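Local coordinates for cysteine desulfurase (Fervidobacterium islandicum, PDB 6A6E), which catalyses the pyridoxal-phosphate-dependent removal of sulfur from L-cysteine, leaving alanine and an enzyme-bound persulfide, probably for iron-sulfur cluster assembly, at residues A[63-68]-A[77-82]; A[138-143]-A[177-182]; A[166-171]-A[195-200]. All coordinates share one frame; numbering follows the deposited sequence.

Interaction 1. Residues A[63-68]-A[77-82]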
ATOM      1  N   ASN A  63     -15.728  -0.826  -3.351  1.00 15.51           N
ATOM      2  CA  ASN A  63     -15.091   0.066  -2.393  1.00 16.64           C
ATOM      3  C   ASN A  63     -15.951   0.084  -1.140  1.00 17.70           C
ATOM      4  O   ASN A  63     -17.155  -0.203  -1.182  1.00 20.29           O
ATOM      5  CB  ASN A  63     -14.865   1.464  -2.954  1.00 15.99           C
ATOM      6  CG  ASN A  63     -13.618   2.128  -2.322  1.00 16.39           C
ATOM      7  OD1 ASN A  63     -13.236   1.790  -1.156  1.00 14.20           O
ATOM      8  ND2 ASN A  63     -12.974   3.040  -3.065  1.00 14.98           N
ATOM      9  N   ILE A  64     -15.345   0.412  -0.028  1.00 16.41           N
ATOM     10  CA  ILE A  64     -15.958   0.161   1.246  1.00 16.16           C
ATOM     11  C   ILE A  64     -16.330   1.439   2.012  1.00 17.75           C
ATOM     12  O   ILE A  64     -15.866   2.512   1.681  1.00 16.38           O
ATOM     13  CB  ILE A  64     -14.986  -0.640   2.106  1.00 16.37           C
ATOM     14  CG1 ILE A  64     -13.610   0.015   2.231  1.00 16.67           C
ATOM     15  CG2 ILE A  64     -14.825  -2.016   1.536  1.00 17.73           C
ATOM     16  CD1 ILE A  64     -12.815  -0.667   3.358  1.00 18.34           C
ATOM     17  N   HIS A  65     -17.066   1.277   3.084  1.00 19.12           N
ATOM     18  CA  HIS A  65     -17.654   2.373   3.904  1.00 23.42           C
ATOM     19  C   HIS A  65     -18.811   3.050   3.098  1.00 25.85           C
ATOM     20  O   HIS A  65     -18.871   2.928   1.881  1.00 24.71           O
ATOM     21  CB  HIS A  65     -16.611   3.425   4.416  1.00 21.94           C
ATOM     22  CG  HIS A  65     -15.399   2.821   5.044  1.00 21.13           C
ATOM     23  ND1 HIS A  65     -15.481   1.947   6.107  1.00 22.53           N
ATOM     24  CD2 HIS A  65     -14.077   2.919   4.740  1.00 19.56           C
ATOM     25  CE1 HIS A  65     -14.273   1.521   6.428  1.00 21.30           C
ATOM     26  NE2 HIS A  65     -13.399   2.119   5.639  1.00 20.15           N
ATOM     27  N   ARG A  66     -19.726   3.718   3.792  1.00 32.93           N
ATOM     28  CA  ARG A  66     -20.902   4.385   3.131  1.00 34.21           C
ATOM     29  C   ARG A  66     -21.562   3.385   2.213  1.00 27.53           C
ATOM     30  O   ARG A  66     -21.789   3.657   1.016  1.00 33.77           O
ATOM     31  CB  ARG A  66     -20.480   5.641   2.297  1.00 38.49           C
ATOM     32  CG  ARG A  66     -20.102   6.892   3.107  1.00 44.94           C
ATOM     33  CD  ARG A  66     -19.442   8.008   2.241  1.00 46.64           C
ATOM     34  NE  ARG A  66     -17.994   7.798   1.999  1.00 48.45           N
ATOM     35  CZ  ARG A  66     -17.061   7.770   2.968  1.00 54.00           C
ATOM     36  NH1 ARG A  66     -17.402   7.960   4.234  1.00 55.17           N
ATOM     37  NH2 ARG A  66     -15.779   7.551   2.691  1.00 52.38           N
ATOM     38  N   ALA A  67     -21.766   2.188   2.728  1.00 24.87           N
ATOM     39  CA  ALA A  67     -22.082   1.060   1.859  1.00 24.93           C
ATOM     40  C   ALA A  67     -23.598   0.998   1.744  1.00 28.28           C
ATOM     41  O   ALA A  67     -24.260   0.828   2.751  1.00 28.27           O
ATOM     42  CB  ALA A  67     -21.590  -0.232   2.474  1.00 25.50           C
ATOM     43  N   VAL A  68     -24.162   1.173   0.570  1.00 26.27           N
ATOM     44  CA  VAL A  68     -25.563   0.929   0.458  1.00 27.24           C
ATOM     45  C   VAL A  68     -25.840  -0.276  -0.429  1.00 29.23           C
ATOM     46  O   VAL A  68     -26.663  -1.146  -0.097  1.00 33.83           O
ATOM     47  CB  VAL A  68     -26.313   2.184   0.064  1.00 32.35           C
ATOM     48  CG1 VAL A  68     -27.810   1.856  -0.193  1.00 35.09           C
ATOM     49  CG2 VAL A  68     -26.147   3.193   1.206  1.00 32.52           C
ATOM     50  N   VAL A  77     -18.047  -5.260   5.387  1.00 18.06           N
ATOM     51  CA  VAL A  77     -18.092  -6.269   6.477  1.00 18.54           C
ATOM     52  C   VAL A  77     -16.817  -7.132   6.495  1.00 18.15           C
ATOM     53  O   VAL A  77     -16.201  -7.319   7.535  1.00 16.69           O
ATOM     54  CB  VAL A  77     -19.380  -7.126   6.329  1.00 19.49           C
ATOM     55  CG1 VAL A  77     -19.376  -8.355   7.189  1.00 20.16           C
ATOM     56  CG2 VAL A  77     -20.628  -6.290   6.639  1.00 21.33           C
ATOM     57  N   ALA A  78     -16.368  -7.573   5.338  1.00 16.96           N
ATOM     58  CA  ALA A  78     -15.182  -8.435   5.293  1.00 16.09           C
ATOM     59  C   ALA A  78     -13.969  -7.679   5.778  1.00 16.42           C
ATOM     60  O   ALA A  78     -13.152  -8.241   6.526  1.00 18.09           O
ATOM     61  CB  ALA A  78     -14.971  -9.033   3.895  1.00 14.67           C
ATOM     62  N   TYR A  79     -13.826  -6.417   5.367  1.00 15.64           N
ATOM     63  CA  TYR A  79     -12.692  -5.583   5.797  1.00 15.10           C
ATOM     64  C   TYR A  79     -12.673  -5.358   7.308  1.00 15.50           C
ATOM     65  O   TYR A  79     -11.639  -5.497   7.970  1.00 13.47           O
ATOM     66  CB  TYR A  79     -12.709  -4.242   5.054  1.00 14.71           C
ATOM     67  CG  TYR A  79     -11.554  -3.320   5.286  1.00 15.50           C
ATOM     68  CD1 TYR A  79     -10.312  -3.494   4.636  1.00 14.98           C
ATOM     69  CD2 TYR A  79     -11.707  -2.178   6.107  1.00 15.45           C
ATOM     70  CE1 TYR A  79      -9.268  -2.577   4.847  1.00 14.62           C
ATOM     71  CE2 TYR A  79     -10.672  -1.262   6.298  1.00 15.76           C
ATOM     72  CZ  TYR A  79      -9.444  -1.486   5.688  1.00 15.09           C
ATOM     73  OH  TYR A  79      -8.477  -0.539   5.940  1.00 15.28           O
ATOM     74  N   GLU A  80     -13.790  -4.931   7.875  1.00 17.82           N
ATOM     75  CA  GLU A  80     -13.835  -4.771   9.347  1.00 18.86           C
ATOM     76  C   GLU A  80     -13.660  -6.118  10.100  1.00 18.16           C
ATOM     77  O   GLU A  80     -13.074  -6.121  11.137  1.00 16.06           O
ATOM     78  CB  GLU A  80     -15.144  -4.154   9.785  1.00 23.58           C
ATOM     79  CG  GLU A  80     -15.403  -2.664   9.394  1.00 32.45           C
ATOM     80  CD  GLU A  80     -14.371  -1.814   8.570  1.00 40.00           C
ATOM     81  OE1 GLU A  80     -13.342  -1.142   9.124  1.00 23.23           O
ATOM     82  OE2 GLU A  80     -14.752  -1.681   7.327  1.00 48.04           O
ATOM     83  N   GLN A  81     -14.157  -7.236   9.557  1.00 17.66           N
ATOM     84  CA  GLN A  81     -13.885  -8.568  10.125  1.00 18.53           C
ATOM     85  C   GLN A  81     -12.375  -8.828  10.129  1.00 19.87           C
ATOM     86  O   GLN A  81     -11.852  -9.341  11.115  1.00 17.26           O
ATOM     87  CB  GLN A  81     -14.627  -9.685   9.413  1.00 19.74           C
ATOM     88  CG  GLN A  81     -16.147  -9.637   9.737  1.00 25.47           C
ATOM     89  CD  GLN A  81     -16.971 -10.668   8.958  1.00 28.51           C
ATOM     90  OE1 GLN A  81     -16.584 -11.113   7.877  1.00 33.43           O
ATOM     91  NE2 GLN A  81     -18.113 -11.042   9.505  1.00 32.06           N
ATOM     92  N   ALA A  82     -11.666  -8.424   9.058  1.00 17.05           N
ATOM     93  CA  ALA A  82     -10.223  -8.616   9.032  1.00 16.00           C
ATOM     94  C   ALA A  82      -9.523  -7.813  10.141  1.00 15.11           C
ATOM     95  O   ALA A  82      -8.597  -8.338  10.770  1.00 13.92           O
ATOM     96  CB  ALA A  82      -9.657  -8.291   7.675  1.00 16.07           C
TER
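I64 reaches out of the loop 63-68 onto the ring of Y79 on helix 70-90, joining an interface loop to a helix in this class-V aminotransferase, a fold-type I pyridoxal-phosphate enzyme. The loop borders the other half of the dimer: the carbonyls of N63 and R66 accept hydrogen bonds from R371 of the second subunit, and N63 packs on its H235, a residue of the cofactor pocket. Followed outward, the I64 side chain starts with CB directed at the helix. CG2 stands anti to the carbonyl carbon, which leaves CG1 between that carbon and the backbone N (chi1 54°). There CG1 lies over one face of the H65 imidazole, offset toward its rim. The chain then runs on extended, and I64 CD1 arrives over a face of the Y79 ring, 3.3 Å from Y79 CD2. This is a CH-pi contact: I64 CD1 sits 3.6 Å from the Y79 ring centroid and 22° off the normal. At the root of I64, its backbone N is held by N63 OD1 at 2.8 Å. Beside this pair, E80 bends at chi2 and brings its carboxylate to H65, the two planes 46° apart. No hydrogen bond forms there: E80 OE1 pairs with R83, H65 ND1 is hydrogen-bonded to a citrate, probably from the crystallisation liquor, and the nearest approach is E80 OE2 to H65 CE1, 3.4 Å.

Interaction 2. Residues A[138-143]-A[177-182]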
ATOM      1  N   VAL A 138      16.669   5.035   9.210  1.00 18.24           N
ATOM      2  CA  VAL A 138      16.729   6.156   8.292  1.00 17.15           C
ATOM      3  C   VAL A 138      15.647   7.189   8.519  1.00 17.07           C
ATOM      4  O   VAL A 138      15.964   8.368   8.435  1.00 18.59           O
ATOM      5  CB  VAL A 138      16.699   5.714   6.823  1.00 19.68           C
ATOM      6  CG1 VAL A 138      16.884   6.911   5.895  1.00 19.85           C
ATOM      7  CG2 VAL A 138      17.791   4.685   6.623  1.00 21.61           C
ATOM      8  N   PRO A 139      14.398   6.803   8.844  1.00 14.36           N
ATOM      9  CA  PRO A 139      13.485   7.920   9.057  1.00 15.07           C
ATOM     10  C   PRO A 139      13.914   8.850  10.216  1.00 17.16           C
ATOM     11  O   PRO A 139      13.827  10.061  10.103  1.00 20.74           O
ATOM     12  CB  PRO A 139      12.139   7.246   9.382  1.00 14.43           C
ATOM     13  CG  PRO A 139      12.233   5.845   8.911  1.00 15.01           C
ATOM     14  CD  PRO A 139      13.712   5.498   8.931  1.00 15.51           C
ATOM     15  N   TRP A 140      14.344   8.260  11.322  1.00 18.55           N
ATOM     16  CA  TRP A 140      14.794   9.012  12.485  1.00 18.98           C
ATOM     17  C   TRP A 140      16.011   9.891  12.141  1.00 18.58           C
ATOM     18  O   TRP A 140      15.987  11.064  12.376  1.00 20.01           O
ATOM     19  CB  TRP A 140      15.134   8.053  13.642  1.00 18.38           C
ATOM     20  CG  TRP A 140      14.001   7.138  14.048  1.00 16.74           C
ATOM     21  CD1 TRP A 140      13.951   5.784  13.871  1.00 18.62           C
ATOM     22  CD2 TRP A 140      12.800   7.486  14.733  1.00 16.69           C
ATOM     23  NE1 TRP A 140      12.759   5.288  14.325  1.00 16.88           N
ATOM     24  CE2 TRP A 140      12.067   6.307  14.914  1.00 17.55           C
ATOM     25  CE3 TRP A 140      12.270   8.676  15.215  1.00 17.21           C
ATOM     26  CZ2 TRP A 140      10.815   6.301  15.526  1.00 16.60           C
ATOM     27  CZ3 TRP A 140      11.076   8.651  15.858  1.00 17.49           C
ATOM     28  CH2 TRP A 140      10.365   7.477  16.005  1.00 17.91           C
ATOM     29  N   VAL A 141      17.020   9.322  11.499  1.00 20.01           N
ATOM     30  CA  VAL A 141      18.252  10.054  11.223  1.00 20.10           C
ATOM     31  C   VAL A 141      17.983  11.154  10.210  1.00 22.21           C
ATOM     32  O   VAL A 141      18.344  12.315  10.436  1.00 20.72           O
ATOM     33  CB  VAL A 141      19.320   9.121  10.698  1.00 22.03           C
ATOM     34  CG1 VAL A 141      20.498   9.879  10.137  1.00 24.41           C
ATOM     35  CG2 VAL A 141      19.703   8.106  11.780  1.00 24.72           C
ATOM     36  N   ARG A 142      17.269  10.859   9.125  1.00 21.10           N
ATOM     37  CA  ARG A 142      16.958  11.910   8.169  1.00 19.62           C
ATOM     38  C   ARG A 142      15.972  12.963   8.696  1.00 21.66           C
ATOM     39  O   ARG A 142      16.182  14.178   8.521  1.00 21.77           O
ATOM     40  CB  ARG A 142      16.402  11.363   6.855  1.00 21.97           C
ATOM     41  CG  ARG A 142      16.173  12.468   5.788  1.00 22.43           C
ATOM     42  CD  ARG A 142      17.486  13.188   5.451  1.00 22.91           C
ATOM     43  NE  ARG A 142      17.361  14.075   4.323  1.00 24.14           N
ATOM     44  CZ  ARG A 142      18.400  14.631   3.684  1.00 27.62           C
ATOM     45  NH1 ARG A 142      19.653  14.475   4.105  1.00 27.29           N
ATOM     46  NH2 ARG A 142      18.184  15.338   2.595  1.00 25.36           N
ATOM     47  N   LEU A 143      14.878  12.539   9.310  1.00 20.12           N
ATOM     48  CA  LEU A 143      13.956  13.527   9.785  1.00 20.26           C
ATOM     49  C   LEU A 143      14.460  14.383  10.980  1.00 22.99           C
ATOM     50  O   LEU A 143      13.942  15.517  11.166  1.00 21.93           O
ATOM     51  CB  LEU A 143      12.555  13.003  10.019  1.00 20.41           C
ATOM     52  CG  LEU A 143      11.767  12.562   8.767  1.00 18.77           C
ATOM     53  CD1 LEU A 143      10.568  11.769   9.226  1.00 20.32           C
ATOM     54  CD2 LEU A 143      11.348  13.719   7.909  1.00 19.10           C
ATOM     55  N   PRO A 177      14.784   9.539  27.434  1.00 25.74           N
ATOM     56  CA  PRO A 177      14.418   9.690  26.025  1.00 25.62           C
ATOM     57  C   PRO A 177      12.930   9.921  25.815  1.00 24.18           C
ATOM     58  O   PRO A 177      12.098   9.295  26.461  1.00 25.60           O
ATOM     59  CB  PRO A 177      14.875   8.355  25.391  1.00 27.50           C
ATOM     60  CG  PRO A 177      14.955   7.368  26.492  1.00 26.76           C
ATOM     61  CD  PRO A 177      15.345   8.208  27.724  1.00 27.70           C
ATOM     62  N   LYS A 178      12.583  10.824  24.908  1.00 23.70           N
ATOM     63  CA  LYS A 178      11.196  11.088  24.611  1.00 23.61           C
ATOM     64  C   LYS A 178      10.570   9.869  23.884  1.00 23.58           C
ATOM     65  O   LYS A 178       9.418   9.486  24.162  1.00 22.96           O
ATOM     66  CB  LYS A 178      11.048  12.392  23.816  1.00 24.85           C
ATOM     67  CG  LYS A 178       9.600  12.847  23.667  1.00 29.30           C
ATOM     68  CD  LYS A 178       8.972  13.147  25.045  1.00 31.81           C
ATOM     69  CE  LYS A 178       8.011  14.302  25.045  1.00 36.88           C
ATOM     70  NZ  LYS A 178       8.732  15.547  24.638  1.00 38.56           N
ATOM     71  N   VAL A 179      11.351   9.233  23.017  1.00 22.94           N
ATOM     72  CA  VAL A 179      10.898   8.057  22.227  1.00 22.41           C
ATOM     73  C   VAL A 179      12.004   7.004  22.240  1.00 20.14           C
ATOM     74  O   VAL A 179      13.181   7.344  22.132  1.00 20.07           O
ATOM     75  CB  VAL A 179      10.589   8.461  20.755  1.00 23.22           C
ATOM     76  CG1 VAL A 179      10.250   7.263  19.881  1.00 22.39           C
ATOM     77  CG2 VAL A 179       9.438   9.409  20.776  1.00 24.49           C
ATOM     78  N   VAL A 180      11.611   5.744  22.400  1.00 18.87           N
ATOM     79  CA  VAL A 180      12.498   4.603  22.238  1.00 18.22           C
ATOM     80  C   VAL A 180      11.868   3.750  21.090  1.00 18.55           C
ATOM     81  O   VAL A 180      10.691   3.371  21.178  1.00 20.12           O
ATOM     82  CB  VAL A 180      12.580   3.750  23.523  1.00 19.33           C
ATOM     83  CG1 VAL A 180      13.372   2.459  23.341  1.00 18.07           C
ATOM     84  CG2 VAL A 180      13.273   4.523  24.638  1.00 19.37           C
ATOM     85  N   SER A 181      12.620   3.479  20.034  1.00 17.01           N
ATOM     86  CA  SER A 181      12.140   2.620  18.954  1.00 18.07           C
ATOM     87  C   SER A 181      13.113   1.517  18.768  1.00 17.79           C
ATOM     88  O   SER A 181      14.246   1.754  18.435  1.00 19.40           O
ATOM     89  CB  SER A 181      11.981   3.401  17.653  1.00 20.94           C
ATOM     90  OG  SER A 181      11.220   2.684  16.681  1.00 20.60           O
ATOM     91  N   ILE A 182      12.677   0.295  18.942  1.00 18.58           N
ATOM     92  CA  ILE A 182      13.595  -0.777  18.863  1.00 21.51           C
ATOM     93  C   ILE A 182      12.989  -1.973  18.164  1.00 19.36           C
ATOM     94  O   ILE A 182      11.775  -2.162  18.244  1.00 17.33           O
ATOM     95  CB  ILE A 182      14.056  -1.181  20.324  1.00 26.31           C
ATOM     96  CG1 ILE A 182      15.224  -2.176  20.230  1.00 33.44           C
ATOM     97  CG2 ILE A 182      12.907  -1.760  21.127  1.00 26.14           C
ATOM     98  CD1 ILE A 182      16.007  -2.335  21.510  1.00 39.73           C
TER
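W140 meets V179 through CH2 of its six-membered ring and S181 through CZ2 and the neighbouring NE1 side, and the direct contacts are all van der Waals. W140 CH2 touches a methyl of the valine, V179 CG1, at 3.9 Å, with the two side chains crossing at about a right angle. One atom along the ring, W140 CZ2 lies 3.8 Å from S181 CB. V179 CG1 is placed for this by its torsion, anti to the backbone N (chi1 175°). V126, I128 and I208 of the flanking strands also touch the indole, as does V111 of helix 103-116. The contact lays helix 138-147 on strand 179-183 of the seven-stranded mixed sheet that forms the core of the large, cofactor-binding domain. V179 and S181 point at the helix, while V180 between them points to the other side of the sheet. The polar interactions run through a third residue. W140 NE1 and S181 OG, 3.8 Å apart, do not bond to each other; both are hydrogen-bonded to N136 OD1, which ties the indole N-H and the buried serine hydroxyl to one acceptor. With an alanine in place of W140, a gap would probably open above V179 and S181 and N136 OD1 would lose one of its two mates.

Interaction 3. Residues A[166-171]-A[195-200]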
ATOM      1  N   SER A 166      24.038  -3.596  28.377  1.00 27.30           N
ATOM      2  CA  SER A 166      24.045  -2.423  27.477  1.00 25.36           C
ATOM      3  C   SER A 166      22.767  -1.602  27.652  1.00 23.05           C
ATOM      4  O   SER A 166      22.790  -0.376  27.703  1.00 20.29           O
ATOM      5  CB  SER A 166      24.192  -2.847  26.008  1.00 28.18           C
ATOM      6  OG  SER A 166      24.265  -1.662  25.226  1.00 32.67           O
ATOM      7  N   ILE A 167      21.643  -2.282  27.788  1.00 21.98           N
ATOM      8  CA  ILE A 167      20.353  -1.564  27.969  1.00 23.21           C
ATOM      9  C   ILE A 167      20.294  -0.718  29.236  1.00 22.47           C
ATOM     10  O   ILE A 167      20.058   0.508  29.182  1.00 23.11           O
ATOM     11  CB  ILE A 167      19.156  -2.544  27.909  1.00 23.86           C
ATOM     12  CG1 ILE A 167      18.967  -2.991  26.443  1.00 26.59           C
ATOM     13  CG2 ILE A 167      17.867  -1.843  28.310  1.00 24.16           C
ATOM     14  CD1 ILE A 167      18.264  -4.294  26.362  1.00 25.45           C
ATOM     15  N   LEU A 168      20.611  -1.366  30.353  1.00 24.10           N
ATOM     16  CA  LEU A 168      20.789  -0.656  31.666  1.00 28.97           C
ATOM     17  C   LEU A 168      21.857   0.424  31.666  1.00 26.92           C
ATOM     18  O   LEU A 168      21.613   1.481  32.226  1.00 28.68           O
ATOM     19  CB  LEU A 168      21.084  -1.642  32.790  1.00 26.28           C
ATOM     20  CG  LEU A 168      19.946  -2.648  32.960  1.00 30.21           C
ATOM     21  CD1 LEU A 168      20.344  -3.841  33.813  1.00 32.32           C
ATOM     22  CD2 LEU A 168      18.715  -1.949  33.515  1.00 30.20           C
ATOM     23  N   LYS A 169      23.015   0.181  31.035  1.00 30.67           N
ATOM     24  CA  LYS A 169      24.033   1.255  30.886  1.00 34.34           C
ATOM     25  C   LYS A 169      23.599   2.466  30.049  1.00 33.22           C
ATOM     26  O   LYS A 169      23.874   3.642  30.390  1.00 28.26           O
ATOM     27  CB  LYS A 169      25.322   0.697  30.299  1.00 42.11           C
ATOM     28  CG  LYS A 169      26.329   0.318  31.381  1.00 56.55           C
ATOM     29  CD  LYS A 169      27.774   0.645  30.987  1.00 69.48           C
ATOM     30  CE  LYS A 169      28.397  -0.413  30.072  1.00 76.30           C
ATOM     31  NZ  LYS A 169      29.835  -0.119  29.794  1.00 79.93           N
ATOM     32  N   THR A 170      22.900   2.202  28.950  1.00 28.49           N
ATOM     33  CA  THR A 170      22.372   3.328  28.161  1.00 28.93           C
ATOM     34  C   THR A 170      21.500   4.288  28.972  1.00 28.43           C
ATOM     35  O   THR A 170      21.551   5.491  28.775  1.00 30.76           O
ATOM     36  CB  THR A 170      21.558   2.829  26.975  1.00 27.04           C
ATOM     37  OG1 THR A 170      22.385   1.949  26.200  1.00 27.73           O
ATOM     38  CG2 THR A 170      21.040   4.032  26.135  1.00 26.47           C
ATOM     39  N   LYS A 171      20.702   3.750  29.875  1.00 33.66           N
ATOM     40  CA  LYS A 171      19.803   4.556  30.723  1.00 39.43           C
ATOM     41  C   LYS A 171      20.525   5.533  31.631  1.00 39.03           C
ATOM     42  O   LYS A 171      19.986   6.568  31.953  1.00 39.17           O
ATOM     43  CB  LYS A 171      18.912   3.633  31.577  1.00 40.26           C
ATOM     44  CG  LYS A 171      18.253   4.216  32.828  1.00 44.31           C
ATOM     45  CD  LYS A 171      17.070   5.148  32.590  1.00 48.58           C
ATOM     46  CE  LYS A 171      16.277   5.330  33.888  1.00 51.96           C
ATOM     47  NZ  LYS A 171      15.671   4.034  34.346  1.00 50.82           N
ATOM     48  N   ILE A 195      11.943  -6.950  25.287  1.00 21.84           N
ATOM     49  CA  ILE A 195      11.024  -5.806  25.231  1.00 21.32           C
ATOM     50  C   ILE A 195      10.502  -5.302  26.601  1.00 21.70           C
ATOM     51  O   ILE A 195      10.481  -4.069  26.843  1.00 20.98           O
ATOM     52  CB  ILE A 195       9.801  -6.139  24.349  1.00 21.40           C
ATOM     53  CG1 ILE A 195      10.265  -6.359  22.920  1.00 23.17           C
ATOM     54  CG2 ILE A 195       8.802  -4.998  24.407  1.00 21.12           C
ATOM     55  CD1 ILE A 195       9.181  -6.923  22.019  1.00 27.08           C
ATOM     56  N   GLU A 196      10.110  -6.214  27.483  1.00 22.68           N
ATOM     57  CA  GLU A 196       9.644  -5.801  28.845  1.00 26.19           C
ATOM     58  C   GLU A 196      10.725  -5.125  29.687  1.00 24.71           C
ATOM     59  O   GLU A 196      10.480  -4.113  30.344  1.00 26.94           O
ATOM     60  CB  GLU A 196       9.021  -6.980  29.564  1.00 28.63           C
ATOM     61  CG  GLU A 196       7.715  -7.349  28.881  1.00 31.88           C
ATOM     62  CD  GLU A 196       6.860  -8.375  29.606  1.00 34.28           C
ATOM     63  OE1 GLU A 196       6.762  -8.312  30.832  1.00 41.16           O
ATOM     64  OE2 GLU A 196       6.235  -9.217  28.932  1.00 31.44           O
ATOM     65  N   LEU A 197      11.950  -5.621  29.586  1.00 23.79           N
ATOM     66  CA  LEU A 197      13.068  -4.966  30.285  1.00 23.35           C
ATOM     67  C   LEU A 197      13.230  -3.553  29.716  1.00 23.00           C
ATOM     68  O   LEU A 197      13.409  -2.583  30.458  1.00 20.93           O
ATOM     69  CB  LEU A 197      14.324  -5.784  30.121  1.00 23.30           C
ATOM     70  CG  LEU A 197      15.604  -5.092  30.598  1.00 26.38           C
ATOM     71  CD1 LEU A 197      15.611  -4.861  32.114  1.00 28.16           C
ATOM     72  CD2 LEU A 197      16.797  -5.910  30.124  1.00 26.30           C
ATOM     73  N   ILE A 198      13.106  -3.411  28.388  1.00 19.81           N
ATOM     74  CA  ILE A 198      13.174  -2.068  27.809  1.00 20.40           C
ATOM     75  C   ILE A 198      12.026  -1.204  28.263  1.00 19.80           C
ATOM     76  O   ILE A 198      12.210  -0.025  28.603  1.00 20.24           O
ATOM     77  CB  ILE A 198      13.322  -2.120  26.246  1.00 22.03           C
ATOM     78  CG1 ILE A 198      14.639  -2.788  25.919  1.00 23.59           C
ATOM     79  CG2 ILE A 198      13.254  -0.712  25.621  1.00 20.46           C
ATOM     80  CD1 ILE A 198      14.704  -3.286  24.517  1.00 28.93           C
ATOM     81  N   ARG A 199      10.830  -1.765  28.320  1.00 20.63           N
ATOM     82  CA  ARG A 199       9.671  -0.969  28.703  1.00 21.12           C
ATOM     83  C   ARG A 199       9.842  -0.404  30.141  1.00 22.39           C
ATOM     84  O   ARG A 199       9.537   0.778  30.384  1.00 24.67           O
ATOM     85  CB  ARG A 199       8.453  -1.869  28.642  1.00 22.11           C
ATOM     86  CG  ARG A 199       7.188  -1.380  29.343  1.00 21.79           C
ATOM     87  CD  ARG A 199       6.509  -0.205  28.684  1.00 22.23           C
ATOM     88  NE  ARG A 199       7.253   1.056  28.642  1.00 22.70           N
ATOM     89  CZ  ARG A 199       6.856   2.130  27.944  1.00 22.79           C
ATOM     90  NH1 ARG A 199       5.742   2.099  27.209  1.00 23.00           N
ATOM     91  NH2 ARG A 199       7.591   3.234  27.919  1.00 23.27           N
ATOM     92  N   GLU A 200      10.334  -1.232  31.068  1.00 23.43           N
ATOM     93  CA  GLU A 200      10.582  -0.742  32.490  1.00 24.26           C
ATOM     94  C   GLU A 200      11.765   0.145  32.641  1.00 25.73           C
ATOM     95  O   GLU A 200      11.720   1.099  33.445  1.00 27.21           O
ATOM     96  CB  GLU A 200      10.665  -1.883  33.507  1.00 25.13           C
ATOM     97  CG  GLU A 200       9.543  -2.905  33.420  1.00 25.38           C
ATOM     98  CD  GLU A 200       8.145  -2.297  33.491  1.00 30.69           C
ATOM     99  OE1 GLU A 200       8.019  -1.148  33.983  1.00 31.34           O
ATOM    100  OE2 GLU A 200       7.176  -2.974  33.040  1.00 29.54           O
TER
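I167 and I198 meet with no ring, amide or carboxylate between them; the flat group to note is the S166 carbonyl, one residue before I167. T170 approaches its two faces from opposite sides. From one comes T170 OG1, 2.8 Å from S166 O and 36° out of the carbonyl plane, so it does not use a lone pair. From the other comes the helical bond of T170 N to S166 O, at 2.9 Å. Accepting both bonds, the S166 carbonyl holds the threonine hydroxyl against its own helix. Across the interface everything is aliphatic. The I167 and I198 side chains cross at about a right angle, and I167 CD1 rests on I198 CG1 at 4.0 Å. I167 CG2 comes against the same I198 CG1 at 4.1 Å, so both branches of I167 press on that one methylene from the same side. This placement depends on the I167 torsion, which puts CG1 beside the backbone N and CG2 anti to it (chi1 -73°). Nearer the surface, I167 CD1 also faces L197 CD2 at 4.3 Å. The outermost touch is looser, L168 CD2 to L197 CD1 at 4.5 Å. Beyond the aliphatic patch, K171 NZ crosses to the carbonyl of T201, a polar link near the C-terminal ends of the two helices. The segments run nearly parallel, their axes 13° apart and 10.5 Å from each other at closest. Both helices belong to beta-alpha-beta crossovers: helix 164-173 links strand 150-154 to 179-183, and helix 195-201 links 179-183 to 206-210. I198 lies on V180 and I182 of one strand and on L207 of the next, while S166 and T170 lie on I154.

In the fold
From the N terminus, interaction 1 closes first, folding the loop after helix 47-59 back on helix 70-90, with mostly the first turns of that helix between its segments. It stands apart, its nearest atoms about 22 Å from interaction 2 and about 21 Å from interaction 3. These two cross along the chain: 138-143 opens, 166-171 follows, then 177-182 closes interaction 2 and 195-200 closes interaction 3. They share strand 179-183, whose one side takes helix 138-147 and whose other takes helix 195-201, where I182 CD1 meets I198 CD1 at 3.4 Å. Together they clasp the central sheet from both faces, whereas interaction 1 serves the dimer interface; interaction 2 also touches the second subunit.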